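Local coordinates for ankyrin repeat and SAM domain-containing protein 4B (Mus musculus, PDB 5F3X) that probably acts as a scaffold protein, using its sterile alpha motif (SAM) domain and C-terminal tail to bind other proteins, at residues Met51-Gly54 with Pro55-Lys58. Residues are numbered along the deposited sequence; the frame is centred on the assembly and turned at random.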
loop_
_atom_site.group_PDB
_atom_site.type_symbol
_atom_site.label_atom_id
_atom_site.label_comp_id
_atom_site.label_asym_id
_atom_site.label_seq_id
_atom_site.Cartn_x
_atom_site.Cartn_y
_atom_site.Cartn_z
ATOM N N MET B 51 -9.940 -16.494 29.419
ATOM C CA MET B 51 -10.603 -16.416 28.125
ATOM C C MET B 51 -11.346 -17.725 27.883
ATOM O O MET B 51 -10.779 -18.808 28.063
ATOM C CB MET B 51 -9.580 -16.147 27.016
ATOM C CG MET B 51 -10.192 -15.979 25.639
ATOM S SD MET B 51 -9.127 -15.082 24.498
ATOM C CE MET B 51 -8.551 -13.784 25.578
ATOM N N GLN B 52 -12.615 -17.637 27.503
ATOM C CA GLN B 52 -13.351 -18.881 27.352
ATOM C C GLN B 52 -13.079 -19.502 25.980
ATOM O O GLN B 52 -12.473 -18.890 25.093
ATOM C CB GLN B 52 -14.845 -18.644 27.575
ATOM C CG GLN B 52 -15.133 -17.936 28.888
ATOM C CD GLN B 52 -16.314 -18.520 29.643
ATOM O OE1 GLN B 52 -16.280 -19.672 30.087
ATOM N NE2 GLN B 52 -17.373 -17.722 29.794
ATOM N N LEU B 53 -13.586 -20.724 25.798
ATOM C CA LEU B 53 -13.116 -21.556 24.693
ATOM C C LEU B 53 -13.369 -20.899 23.341
ATOM O O LEU B 53 -12.496 -20.917 22.465
ATOM C CB LEU B 53 -13.773 -22.936 24.755
ATOM C CG LEU B 53 -13.510 -23.917 23.606
ATOM C CD1 LEU B 53 -12.035 -24.090 23.333
ATOM C CD2 LEU B 53 -14.098 -25.244 23.970
ATOM N N GLY B 54 -14.540 -20.289 23.163
ATOM C CA GLY B 54 -14.901 -19.695 21.903
ATOM C C GLY B 54 -13.892 -18.679 21.420
ATOM O O GLY B 54 -13.340 -18.799 20.324
ATOM N N PRO B 55 -13.634 -17.637 22.215
ATOM C CA PRO B 55 -12.665 -16.633 21.752
ATOM C C PRO B 55 -11.245 -17.139 21.757
ATOM O O PRO B 55 -10.438 -16.660 20.959
ATOM C CB PRO B 55 -12.871 -15.445 22.703
ATOM C CG PRO B 55 -13.809 -15.882 23.736
ATOM C CD PRO B 55 -14.502 -17.125 23.294
ATOM N N ARG B 56 -10.913 -18.114 22.605
ATOM C CA ARG B 56 -9.586 -18.720 22.535
ATOM C C ARG B 56 -9.327 -19.271 21.144
ATOM O O ARG B 56 -8.293 -18.982 20.535
ATOM C CB ARG B 56 -9.455 -19.824 23.581
ATOM C CG ARG B 56 -8.508 -19.513 24.713
ATOM C CD ARG B 56 -8.911 -20.238 25.985
ATOM N NE ARG B 56 -9.154 -21.670 25.787
ATOM C CZ ARG B 56 -10.053 -22.360 26.480
ATOM N NH1 ARG B 56 -10.775 -21.739 27.395
ATOM N NH2 ARG B 56 -10.246 -23.659 26.259
ATOM N N LYS B 57 -10.285 -20.045 20.610
ATOM C CA LYS B 57 -10.123 -20.622 19.278
ATOM C C LYS B 57 -10.004 -19.536 18.212
ATOM O O LYS B 57 -9.156 -19.628 17.321
ATOM C CB LYS B 57 -11.286 -21.557 18.976
ATOM C CG LYS B 57 -11.450 -22.734 19.957
ATOM C CD LYS B 57 -10.255 -23.698 19.966
ATOM C CE LYS B 57 -9.256 -23.428 21.123
ATOM N NZ LYS B 57 -7.892 -23.906 20.792
ATOM N N LYS B 58 -10.825 -18.484 18.296
ATOM C CA LYS B 58 -10.752 -17.418 17.302
ATOM C C LYS B 58 -9.415 -16.699 17.370
ATOM O O LYS B 58 -8.775 -16.468 16.340
ATOM C CB LYS B 58 -11.913 -16.434 17.481
ATOM C CG LYS B 58 -13.238 -16.934 16.886
ATOM C CD LYS B 58 -14.457 -16.306 17.550
ATOM C CE LYS B 58 -15.728 -16.895 16.950
ATOM N NZ LYS B 58 -16.949 -16.128 17.362
#
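The carbonyl oxygen of Met51 takes a hydrogen bond from the side chain of Arg56, with Arg56 NH1 and Met51 O 3.0 Å apart. The bond is nearly straight, at 167°. It lies in the carbonyl plane of Met51 and in the guanidinium plane of Arg56, so the oxygen is met at the edge of the flat group. A bend at chi3 (50°) folds the arginine back over the start of its own helix. One guanidinium face then rests on Leu53, whose CA sits 3.5 Å above the centre of that plane. The Leu53 side chain lies roughly perpendicular to that of Arg56, and Leu53 CD1 is 3.5 Å from Arg56 NH2. Leu53 CD1 also touches Lys57, 3.6 Å from its CE, because the lysine chain curls at chi2 and chi3.

Gln52 is the N-cap residue. Arg56 N gives a hydrogen bond to Gln52 O at 3.0 Å, the first backbone bond of the helix. Leu53 O to Lys57 N and Gly54 O to Lys58 N continue the alpha-helical pattern. Pro55 fits in this first turn, where its nitrogen, which carries no hydrogen, has no helical bond to make. On another side of the turn the Met51 side chain runs antiparallel alongside the Pro55 ring, Met51 CG 4.0 Å from Pro55 CB.

The turn opens helix 53-71, the long C-terminal helix characteristic of SAM domains. Arg56 NE forms a salt bridge to Asp43, which Lys57 NZ reaches in a long, weak ion pair. With the guanidinium gone, as in an alanine here, Met51 O would probably lose its side-chain donor and Asp43 would keep, of these two, just the weak lysine pair. Arg56 also packs on Leu46 and Gln47, tying this helix start to helix 43-48. Met51 and Pro55 touch Phe24, in the loop between helices 11-18 and 25-30.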